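Local coordinates for putative esterase (Uncultured bacterium, PDB 7C4D), which probably hydrolyses carboxylic esters, as a marine bacterial esterase of the alpha/beta hydrolase fold, at residues A[143-154]-A[185-196]; A[106-116]-A[209-217]. One frame throughout, in Å; residues are numbered along the deposited sequence.

Interaction 1 of 2, residues A[143-154]-A[185-196]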
loop_
_atom_site.group_PDB
_atom_site.type_symbol
_atom_site.label_atom_id
_atom_site.label_comp_id
_atom_site.label_asym_id
_atom_site.label_seq_id
_atom_site.Cartn_x
_atom_site.Cartn_y
_atom_site.Cartn_z
ATOM N N LEU A 143 3.478 11.998 -13.936
ATOM C CA LEU A 143 4.414 10.920 -14.221
ATOM C C LEU A 143 4.443 10.602 -15.716
ATOM O O LEU A 143 5.515 10.336 -16.265
ATOM C CB LEU A 143 4.057 9.670 -13.401
ATOM C CG LEU A 143 3.957 9.831 -11.876
ATOM C CD1 LEU A 143 3.613 8.509 -11.227
ATOM C CD2 LEU A 143 5.238 10.374 -11.267
ATOM N N LYS A 144 3.260 10.618 -16.349
ATOM C CA LYS A 144 3.102 10.348 -17.773
ATOM C C LYS A 144 3.865 11.387 -18.600
ATOM O O LYS A 144 4.301 11.099 -19.714
ATOM C CB LYS A 144 1.611 10.342 -18.129
ATOM C CG LYS A 144 1.259 9.832 -19.521
ATOM C CD LYS A 144 -0.206 9.989 -19.864
ATOM C CE LYS A 144 -0.456 9.913 -21.354
ATOM N NZ LYS A 144 -1.742 9.236 -21.646
ATOM N N SER A 145 4.054 12.577 -18.012
ATOM C CA SER A 145 4.516 13.777 -18.691
ATOM C C SER A 145 6.012 14.008 -18.472
ATOM O O SER A 145 6.607 14.881 -19.104
ATOM C CB SER A 145 3.713 14.968 -18.235
ATOM O OG SER A 145 2.383 14.909 -18.734
ATOM N N ILE A 146 6.608 13.242 -17.554
ATOM C CA ILE A 146 8.052 13.246 -17.395
ATOM C C ILE A 146 8.631 12.187 -18.334
ATOM O O ILE A 146 8.128 11.064 -18.385
ATOM C CB ILE A 146 8.454 13.035 -15.916
ATOM C CG1 ILE A 146 7.960 14.168 -15.005
ATOM C CG2 ILE A 146 9.952 12.783 -15.764
ATOM C CD1 ILE A 146 8.181 15.579 -15.535
ATOM N N ASP A 147 9.650 12.588 -19.108
ATOM C CA ASP A 147 10.408 11.685 -19.960
ATOM C C ASP A 147 11.753 11.381 -19.294
ATOM O O ASP A 147 12.680 12.196 -19.339
ATOM C CB ASP A 147 10.521 12.209 -21.397
ATOM C CG ASP A 147 11.390 11.348 -22.305
ATOM O OD1 ASP A 147 11.206 10.109 -22.304
ATOM O OD2 ASP A 147 12.256 11.925 -23.002
ATOM N N PRO A 148 11.893 10.195 -18.651
ATOM C CA PRO A 148 13.139 9.824 -17.979
ATOM C C PRO A 148 14.263 9.527 -18.972
ATOM O O PRO A 148 15.437 9.701 -18.643
ATOM C CB PRO A 148 12.747 8.574 -17.171
ATOM C CG PRO A 148 11.591 7.967 -17.941
ATOM C CD PRO A 148 10.860 9.148 -18.543
ATOM N N SER A 149 13.870 9.109 -20.189
ATOM C CA SER A 149 14.754 8.709 -21.276
ATOM C C SER A 149 15.629 9.871 -21.737
ATOM O O SER A 149 16.657 9.644 -22.374
ATOM C CB SER A 149 13.973 8.155 -22.441
ATOM O OG SER A 149 13.953 6.738 -22.418
ATOM N N GLU A 150 15.202 11.101 -21.421
ATOM C CA GLU A 150 15.953 12.305 -21.749
ATOM C C GLU A 150 17.243 12.351 -20.933
ATOM O O GLU A 150 18.137 13.140 -21.236
ATOM C CB GLU A 150 15.095 13.551 -21.533
ATOM C CG GLU A 150 15.285 14.596 -22.616
ATOM C CD GLU A 150 14.034 15.386 -22.951
ATOM O OE1 GLU A 150 14.128 16.298 -23.795
ATOM O OE2 GLU A 150 12.970 15.090 -22.364
ATOM N N ALA A 151 17.302 11.518 -19.881
ATOM C CA ALA A 151 18.526 11.132 -19.186
ATOM C C ALA A 151 19.132 12.280 -18.372
ATOM O O ALA A 151 20.281 12.191 -17.938
ATOM C CB ALA A 151 19.522 10.532 -20.154
ATOM N N LYS A 152 18.354 13.348 -18.151
ATOM C CA LYS A 152 18.790 14.446 -17.301
ATOM C C LYS A 152 18.871 13.943 -15.857
ATOM O O LYS A 152 18.117 13.051 -15.467
ATOM C CB LYS A 152 17.923 15.694 -17.530
ATOM C CG LYS A 152 16.452 15.435 -17.837
ATOM C CD LYS A 152 15.883 16.279 -18.964
ATOM C CE LYS A 152 14.367 16.268 -19.014
ATOM N NZ LYS A 152 13.788 14.978 -18.563
ATOM N N THR A 153 19.821 14.496 -15.087
ATOM C CA THR A 153 20.133 14.028 -13.741
ATOM C C THR A 153 18.914 14.130 -12.821
ATOM O O THR A 153 17.967 14.859 -13.108
ATOM C CB THR A 153 21.376 14.720 -13.167
ATOM O OG1 THR A 153 21.514 15.988 -13.808
ATOM C CG2 THR A 153 22.641 13.908 -13.350
ATOM N N ARG A 154 18.958 13.389 -11.703
ATOM C CA ARG A 154 17.798 13.231 -10.832
ATOM C C ARG A 154 17.440 14.542 -10.125
ATOM O O ARG A 154 16.354 14.662 -9.559
ATOM C CB ARG A 154 17.859 11.954 -9.972
ATOM C CG ARG A 154 19.237 11.331 -9.776
ATOM C CD ARG A 154 20.134 11.996 -8.748
ATOM N NE ARG A 154 21.396 11.294 -8.526
ATOM C CZ ARG A 154 22.563 11.590 -9.100
ATOM N NH1 ARG A 154 22.659 12.590 -9.962
ATOM N NH2 ARG A 154 23.635 10.876 -8.804
ATOM N N CYS A 185 20.901 5.906 -18.996
ATOM C CA CYS A 185 19.702 6.735 -19.020
ATOM C C CYS A 185 18.742 6.307 -17.907
ATOM O O CYS A 185 18.654 5.125 -17.577
ATOM C CB CYS A 185 18.985 6.633 -20.364
ATOM S SG CYS A 185 19.793 7.535 -21.713
ATOM N N TYR A 186 18.015 7.286 -17.347
ATOM C CA TYR A 186 17.044 7.068 -16.284
ATOM C C TYR A 186 15.770 6.439 -16.846
ATOM O O TYR A 186 15.486 6.556 -18.037
ATOM C CB TYR A 186 16.724 8.387 -15.574
ATOM C CG TYR A 186 17.847 8.924 -14.726
ATOM C CD1 TYR A 186 18.922 9.588 -15.298
ATOM C CD2 TYR A 186 17.841 8.762 -13.349
ATOM C CE1 TYR A 186 19.963 10.077 -14.525
ATOM C CE2 TYR A 186 18.874 9.248 -12.561
ATOM C CZ TYR A 186 19.937 9.911 -13.150
ATOM O OH TYR A 186 20.959 10.399 -12.388
ATOM N N ARG A 187 15.008 5.780 -15.961
ATOM C CA ARG A 187 13.767 5.097 -16.297
ATOM C C ARG A 187 12.871 4.998 -15.064
ATOM O O ARG A 187 13.348 5.014 -13.929
ATOM C CB ARG A 187 14.048 3.702 -16.861
ATOM C CG ARG A 187 15.030 2.877 -16.040
ATOM C CD ARG A 187 15.067 1.438 -16.509
ATOM N NE ARG A 187 13.846 0.748 -16.116
ATOM C CZ ARG A 187 13.199 -0.147 -16.857
ATOM N NH1 ARG A 187 12.094 -0.712 -16.399
ATOM N NH2 ARG A 187 13.649 -0.470 -18.059
ATOM N N TRP A 188 11.558 4.901 -15.299
ATOM C CA TRP A 188 10.631 4.553 -14.240
ATOM C C TRP A 188 10.751 3.058 -13.978
ATOM O O TRP A 188 10.758 2.272 -14.917
ATOM C CB TRP A 188 9.195 4.916 -14.616
ATOM C CG TRP A 188 8.943 6.387 -14.744
ATOM C CD1 TRP A 188 8.679 7.083 -15.891
ATOM C CD2 TRP A 188 8.917 7.352 -13.674
ATOM N NE1 TRP A 188 8.493 8.410 -15.604
ATOM C CE2 TRP A 188 8.634 8.611 -14.255
ATOM C CE3 TRP A 188 9.099 7.284 -12.291
ATOM C CZ2 TRP A 188 8.551 9.782 -13.498
ATOM C CZ3 TRP A 188 8.988 8.441 -11.543
ATOM C CH2 TRP A 188 8.733 9.677 -12.137
ATOM N N LYS A 189 10.824 2.665 -12.701
ATOM C CA LYS A 189 10.815 1.239 -12.421
ATOM C C LYS A 189 9.383 0.731 -12.298
ATOM O O LYS A 189 9.171 -0.473 -12.391
ATOM C CB LYS A 189 11.645 0.871 -11.185
ATOM C CG LYS A 189 11.191 1.472 -9.867
ATOM C CD LYS A 189 12.345 1.682 -8.919
ATOM C CE LYS A 189 11.931 1.623 -7.470
ATOM N NZ LYS A 189 13.098 1.831 -6.593
ATOM N N ILE A 190 8.433 1.644 -12.060
ATOM C CA ILE A 190 7.006 1.328 -11.957
ATOM C C ILE A 190 6.301 1.356 -13.320
ATOM O O ILE A 190 6.562 2.213 -14.153
ATOM C CB ILE A 190 6.311 2.288 -10.973
ATOM C CG1 ILE A 190 6.654 3.748 -11.270
ATOM C CG2 ILE A 190 6.648 1.911 -9.540
ATOM C CD1 ILE A 190 5.746 4.741 -10.582
ATOM N N ASN A 191 5.324 0.458 -13.489
ATOM C CA ASN A 191 4.495 0.362 -14.682
ATOM C C ASN A 191 3.380 1.406 -14.656
ATOM O O ASN A 191 2.218 1.081 -14.379
ATOM C CB ASN A 191 3.923 -1.043 -14.808
ATOM C CG ASN A 191 3.302 -1.344 -16.152
ATOM O OD1 ASN A 191 3.143 -0.449 -16.974
ATOM N ND2 ASN A 191 2.943 -2.602 -16.359
ATOM N N ILE A 192 3.768 2.663 -14.920
ATOM C CA ILE A 192 2.882 3.819 -14.949
ATOM C C ILE A 192 1.701 3.577 -15.897
ATOM O O ILE A 192 0.582 4.000 -15.624
ATOM C CB ILE A 192 3.687 5.083 -15.312
ATOM C CG1 ILE A 192 4.965 5.147 -14.472
ATOM C CG2 ILE A 192 2.850 6.354 -15.236
ATOM C CD1 ILE A 192 5.346 6.514 -13.992
ATOM N N ASP A 193 1.932 2.858 -16.993
ATOM C CA ASP A 193 0.881 2.634 -17.965
ATOM C C ASP A 193 -0.215 1.753 -17.376
ATOM O O ASP A 193 -1.406 2.061 -17.528
ATOM C CB ASP A 193 1.401 2.058 -19.287
ATOM C CG ASP A 193 0.338 2.115 -20.376
ATOM O OD1 ASP A 193 -0.039 3.246 -20.766
ATOM O OD2 ASP A 193 -0.149 1.036 -20.786
ATOM N N SER A 194 0.191 0.633 -16.766
ATOM C CA SER A 194 -0.776 -0.254 -16.138
ATOM C C SER A 194 -1.527 0.488 -15.026
ATOM O O SER A 194 -2.746 0.355 -14.891
ATOM C CB SER A 194 -0.154 -1.552 -15.660
ATOM O OG SER A 194 -1.064 -2.312 -14.855
ATOM N N ILE A 195 -0.799 1.305 -14.258
ATOM C CA ILE A 195 -1.414 2.061 -13.166
ATOM C C ILE A 195 -2.550 2.944 -13.711
ATOM O O ILE A 195 -3.675 2.884 -13.212
ATOM C CB ILE A 195 -0.363 2.857 -12.355
ATOM C CG1 ILE A 195 0.564 1.962 -11.523
ATOM C CG2 ILE A 195 -1.012 3.918 -11.501
ATOM C CD1 ILE A 195 1.729 2.706 -10.879
ATOM N N GLU A 196 -2.242 3.743 -14.740
ATOM C CA GLU A 196 -3.192 4.643 -15.392
ATOM C C GLU A 196 -4.415 3.885 -15.888
ATOM O O GLU A 196 -5.535 4.300 -15.619
ATOM C CB GLU A 196 -2.566 5.419 -16.548
ATOM C CG GLU A 196 -3.510 6.450 -17.147
ATOM C CD GLU A 196 -2.922 7.394 -18.189
ATOM O OE1 GLU A 196 -2.394 6.894 -19.208
ATOM O OE2 GLU A 196 -2.994 8.631 -17.985
#

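Interaction 2 of 2, residues A[106-116]-A[209-217]. With EDO (1,2-ethanediol), chain B.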
loop_
_atom_site.group_PDB
_atom_site.type_symbol
_atom_site.label_atom_id
_atom_site.label_comp_id
_atom_site.label_asym_id
_atom_site.label_seq_id
_atom_site.Cartn_x
_atom_site.Cartn_y
_atom_site.Cartn_z
ATOM N N THR A 106 -8.155 -11.212 2.762
ATOM C CA THR A 106 -8.604 -11.663 4.075
ATOM C C THR A 106 -10.035 -12.218 4.001
ATOM O O THR A 106 -10.337 -13.231 4.625
ATOM C CB THR A 106 -8.518 -10.501 5.092
ATOM O OG1 THR A 106 -7.135 -10.171 5.268
ATOM C CG2 THR A 106 -9.160 -10.799 6.435
ATOM N N ALA A 107 -10.923 -11.507 3.293
ATOM C CA ALA A 107 -12.286 -11.960 3.041
ATOM C C ALA A 107 -12.302 -13.277 2.224
ATOM O O ALA A 107 -12.994 -14.214 2.585
ATOM C CB ALA A 107 -13.033 -10.851 2.343
ATOM N N ALA A 108 -11.504 -13.374 1.157
ATOM C CA ALA A 108 -11.333 -14.590 0.362
ATOM C C ALA A 108 -10.674 -15.731 1.126
ATOM O O ALA A 108 -10.896 -16.884 0.750
ATOM C CB ALA A 108 -10.554 -14.340 -0.912
ATOM N N HIS A 109 -9.798 -15.429 2.109
ATOM C CA HIS A 109 -9.050 -16.484 2.785
ATOM C C HIS A 109 -8.881 -16.215 4.284
ATOM O O HIS A 109 -7.756 -16.230 4.785
ATOM C CB HIS A 109 -7.680 -16.728 2.143
ATOM C CG HIS A 109 -7.708 -17.068 0.698
ATOM N ND1 HIS A 109 -7.445 -16.134 -0.284
ATOM C CD2 HIS A 109 -7.966 -18.233 0.061
ATOM C CE1 HIS A 109 -7.539 -16.699 -1.466
ATOM N NE2 HIS A 109 -7.848 -17.989 -1.275
ATOM N N PRO A 110 -9.973 -16.055 5.066
ATOM C CA PRO A 110 -9.864 -15.582 6.446
ATOM C C PRO A 110 -9.056 -16.534 7.315
ATOM O O PRO A 110 -8.554 -16.145 8.374
ATOM C CB PRO A 110 -11.309 -15.566 6.969
ATOM C CG PRO A 110 -12.075 -16.495 6.007
ATOM C CD PRO A 110 -11.361 -16.358 4.677
ATOM N N ASP A 111 -8.944 -17.780 6.841
ATOM C CA ASP A 111 -8.365 -18.868 7.610
ATOM C C ASP A 111 -6.844 -18.733 7.600
ATOM O O ASP A 111 -6.162 -19.298 8.443
ATOM C CB ASP A 111 -8.806 -20.216 7.031
ATOM C CG ASP A 111 -8.320 -20.428 5.602
ATOM O OD1 ASP A 111 -8.697 -19.630 4.692
ATOM O OD2 ASP A 111 -7.534 -21.348 5.413
ATOM N N LYS A 112 -6.315 -17.995 6.617
ATOM C CA LYS A 112 -4.894 -17.710 6.531
ATOM C C LYS A 112 -4.506 -16.405 7.252
ATOM O O LYS A 112 -3.324 -16.043 7.279
ATOM C CB LYS A 112 -4.480 -17.534 5.070
ATOM C CG LYS A 112 -5.009 -18.560 4.075
ATOM C CD LYS A 112 -4.386 -19.939 4.196
ATOM C CE LYS A 112 -2.877 -19.956 4.107
ATOM N NZ LYS A 112 -2.307 -21.222 4.634
ATOM N N VAL A 113 -5.471 -15.669 7.817
ATOM C CA VAL A 113 -5.094 -14.401 8.417
ATOM C C VAL A 113 -5.310 -14.421 9.925
ATOM O O VAL A 113 -6.403 -14.712 10.376
ATOM C CB VAL A 113 -5.863 -13.250 7.761
ATOM C CG1 VAL A 113 -5.424 -11.899 8.316
ATOM C CG2 VAL A 113 -5.707 -13.276 6.244
ATOM N N LYS A 114 -4.291 -14.041 10.695
ATOM C CA LYS A 114 -4.460 -14.021 12.136
ATOM C C LYS A 114 -5.079 -12.692 12.532
ATOM O O LYS A 114 -6.075 -12.672 13.222
ATOM C CB LYS A 114 -3.137 -14.204 12.885
ATOM C CG LYS A 114 -2.342 -15.463 12.571
ATOM C CD LYS A 114 -0.900 -15.336 13.020
ATOM C CE LYS A 114 -0.056 -16.586 12.863
ATOM N NZ LYS A 114 -0.306 -17.562 13.950
ATOM N N LYS A 115 -4.474 -11.576 12.116
ATOM C CA LYS A 115 -5.029 -10.278 12.446
ATOM C C LYS A 115 -4.692 -9.341 11.304
ATOM O O LYS A 115 -3.701 -9.567 10.616
ATOM C CB LYS A 115 -4.401 -9.706 13.721
ATOM C CG LYS A 115 -4.758 -10.380 15.036
ATOM C CD LYS A 115 -4.671 -9.406 16.207
ATOM C CE LYS A 115 -4.993 -10.107 17.506
ATOM N NZ LYS A 115 -3.877 -11.015 17.858
ATOM N N LEU A 116 -5.531 -8.314 11.109
ATOM C CA LEU A 116 -5.378 -7.460 9.950
ATOM C C LEU A 116 -5.245 -5.999 10.380
ATOM O O LEU A 116 -6.056 -5.489 11.153
ATOM C CB LEU A 116 -6.592 -7.659 9.047
ATOM C CG LEU A 116 -6.782 -6.613 7.943
ATOM C CD1 LEU A 116 -5.560 -6.545 7.022
ATOM C CD2 LEU A 116 -8.057 -6.883 7.134
ATOM N N ILE A 209 -18.161 -10.406 -1.579
ATOM C CA ILE A 209 -17.434 -11.138 -0.552
ATOM C C ILE A 209 -18.449 -11.694 0.439
ATOM O O ILE A 209 -19.478 -11.062 0.685
ATOM C CB ILE A 209 -16.402 -10.232 0.163
ATOM C CG1 ILE A 209 -17.076 -8.990 0.767
ATOM C CG2 ILE A 209 -15.247 -9.886 -0.776
ATOM C CD1 ILE A 209 -16.248 -8.231 1.782
ATOM N N ASP A 210 -18.108 -12.857 0.996
ATOM C CA ASP A 210 -18.841 -13.489 2.074
ATOM C C ASP A 210 -18.617 -12.660 3.355
ATOM O O ASP A 210 -17.518 -12.657 3.893
ATOM C CB ASP A 210 -18.330 -14.933 2.121
ATOM C CG ASP A 210 -19.061 -15.884 3.047
ATOM O OD1 ASP A 210 -20.108 -15.491 3.589
ATOM O OD2 ASP A 210 -18.564 -17.018 3.215
ATOM N N ILE A 211 -19.637 -11.899 3.778
ATOM C CA ILE A 211 -19.716 -11.068 4.969
ATOM C C ILE A 211 -20.492 -11.880 5.998
ATOM O O ILE A 211 -21.342 -12.658 5.587
ATOM C CB ILE A 211 -20.485 -9.786 4.602
ATOM C CG1 ILE A 211 -19.551 -8.661 4.165
ATOM C CG2 ILE A 211 -21.444 -9.330 5.698
ATOM C CD1 ILE A 211 -20.301 -7.547 3.452
ATOM N N PRO A 212 -20.210 -11.809 7.327
ATOM C CA PRO A 212 -19.069 -11.062 7.877
ATOM C C PRO A 212 -17.750 -11.832 7.781
ATOM O O PRO A 212 -17.748 -13.069 7.662
ATOM C CB PRO A 212 -19.437 -10.923 9.367
ATOM C CG PRO A 212 -20.238 -12.194 9.669
ATOM C CD PRO A 212 -20.986 -12.488 8.386
ATOM N N VAL A 213 -16.630 -11.087 7.832
ATOM C CA VAL A 213 -15.319 -11.714 7.929
ATOM C C VAL A 213 -14.962 -11.827 9.412
ATOM O O VAL A 213 -14.923 -10.811 10.118
ATOM C CB VAL A 213 -14.239 -10.929 7.159
ATOM C CG1 VAL A 213 -12.907 -11.668 7.173
ATOM C CG2 VAL A 213 -14.639 -10.620 5.731
ATOM N N HIS A 214 -14.675 -13.057 9.853
ATOM C CA HIS A 214 -14.341 -13.371 11.241
ATOM C C HIS A 214 -12.829 -13.285 11.478
ATOM O O HIS A 214 -12.179 -14.274 11.837
ATOM C CB HIS A 214 -14.861 -14.767 11.629
ATOM C CG HIS A 214 -16.333 -14.962 11.477
ATOM N ND1 HIS A 214 -17.254 -14.399 12.346
ATOM C CD2 HIS A 214 -17.050 -15.660 10.571
ATOM C CE1 HIS A 214 -18.474 -14.727 11.969
ATOM N NE2 HIS A 214 -18.374 -15.509 10.885
ATOM N N VAL A 215 -12.262 -12.091 11.257
ATOM C CA VAL A 215 -10.841 -11.852 11.485
ATOM C C VAL A 215 -10.773 -10.545 12.253
ATOM O O VAL A 215 -11.432 -9.595 11.840
ATOM C CB VAL A 215 -10.022 -11.738 10.174
ATOM C CG1 VAL A 215 -8.554 -11.372 10.421
ATOM C CG2 VAL A 215 -10.110 -13.006 9.336
ATOM N N PRO A 216 -10.018 -10.458 13.383
ATOM C CA PRO A 216 -9.801 -9.176 14.065
ATOM C C PRO A 216 -9.114 -8.151 13.154
ATOM O O PRO A 216 -8.094 -8.445 12.569
ATOM C CB PRO A 216 -8.887 -9.517 15.260
ATOM C CG PRO A 216 -9.040 -11.009 15.454
ATOM C CD PRO A 216 -9.384 -11.583 14.087
ATOM N N ALA A 217 -9.655 -6.939 13.056
ATOM C CA ALA A 217 -9.080 -5.958 12.169
ATOM C C ALA A 217 -8.894 -4.636 12.910
ATOM O O ALA A 217 -9.707 -4.257 13.746
ATOM C CB ALA A 217 -9.998 -5.762 10.975
HETATM C C1 EDO B . -5.892 -18.114 11.976
HETATM O O1 EDO B . -5.803 -17.479 13.251
HETATM C C2 EDO B . -7.308 -18.196 11.550
HETATM O O2 EDO B . -7.842 -17.037 10.912
HETATM O O HOH W 1 -15.297 -14.136 4.494
#

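Interaction 1 of 2, residues A[143-154]-A[185-196]
The Trp188 indole meets the 143-154 segment at its edge and obliquely. Ile146 O lies at the edge, close to the ring plane and 3.9 Å from Trp188 NE1. Leu143 O is nearer, 3.6 Å from Trp188 NE1, but comes in obliquely and is not hydrogen-bonded. Trp188 NE1 is buried here with no hydrogen-bond partner in the model. One face of the indole carries Ile192 CD1 from its own segment, set toward the rim. Pro148 CG approaches obliquely at the pyrrole end, 3.7 Å from Trp188 CD1. At the benzo end Leu143 CD2 lies 3.7 Å from Trp188 CH2. Leu143 CB also packs tightly on Ile192 CD1, at 3.5 Å.

Tyr186 is the second flat group. Ala151 O sits at its ring edge. Arg154 CG touches Tyr186 OH at 3.3 Å, and that hydroxyl lies over one face of the Arg154 guanidinium. The two planes are 59° apart, so this is not a stack. Tyr186 and Trp188 are two residues apart on one strand and have similar first torsions (chi1 -71° and -66°), with CG opposite the carbonyl carbon. This brings the ends of both rings nearer to 143-154. Nearby, Cys185 SG rests on Ala151 CB at 3.4 Å.

At the other end, Lys144 NZ and Glu196 OE1 form a salt bridge at 3.4 Å, with a weak hydrogen bond in it. It joins helix 131-144 to helix 192-196. Asn191 OD1 caps the latter by accepting from Ser194 N.

The contact belongs to the helical insertion between strands 113-119 and 217-222, consistent with the cap of alpha/beta hydrolases. Strand 178-180 pairs antiparallel with 186-188, and its Ile178 touches both Pro148 and Trp188. Helix 154-164 covers Ile146 through Ile157, Gln160 and Leu161.

Interaction 2 of 2, residues A[106-116]-A[209-217]
Val215 packs among the side chains of the 106-116 segment, and its two methyls work separately. Val215 CG1, anti to the backbone N (chi1 175°), meets Val113 CG1 at 3.8 Å. Val215 CG2 touches Pro110 CB at 3.7 Å and also reaches Thr106 CG2. Val213 continues the apolar row. Its CG2 lies 3.8 Å from Ala107 CB, which also touches Ile209. Here the end of helix 97-108 meets the loop, with Ala107 CA and Val213 CA 5.8 Å apart.

Beyond this core the two segments form one parallel bridge, Leu116 with Ala217. Leu116 N donates to Pro216 O at 3.0 Å, with an N-H...O angle of 154°. The Ala217 CA-H makes a close contact with Leu116 O. This is where strand 217-222 joins strand 113-119 in the central sheet.

The outer side is looser and polar. A water donates to both Ala107 O and Asp210 O, joining backbones whose side chains do not meet. A 1,2-ethanediol, probably from the crystallisation liquor, lies on 106-116 alone. Its O2 is 2.8 Å from both Pro110 O and Val113 O. The Lys115 side chain leads away from the loop.

The side-chain contacts are apolar. Cohesion therefore probably comes mainly from buried methyl groups, with one direct backbone hydrogen bond, a bridging water and no salt bridge between the segments.

Overall arrangement
The two contacts lie far apart, and the chain's centre lies between them. Their centres are about 37 Å apart, and their nearest atoms about 21 Å. Both segments of interaction 1 fall between the two segments of interaction 2 in sequence. The chain leaves the central sheet through strand 113-119, passes into helix 131-144, builds the helical insertion, and returns through 209-217 to strand 217-222. Interaction 2 thus pairs neighbouring strands of the hydrolase core. Interaction 1 lies within the insertion, which is probably the cap. The contacts do not touch: one is in the probable cap, the other at the sheet that carries the probable nucleophile elbow after strand 90-95.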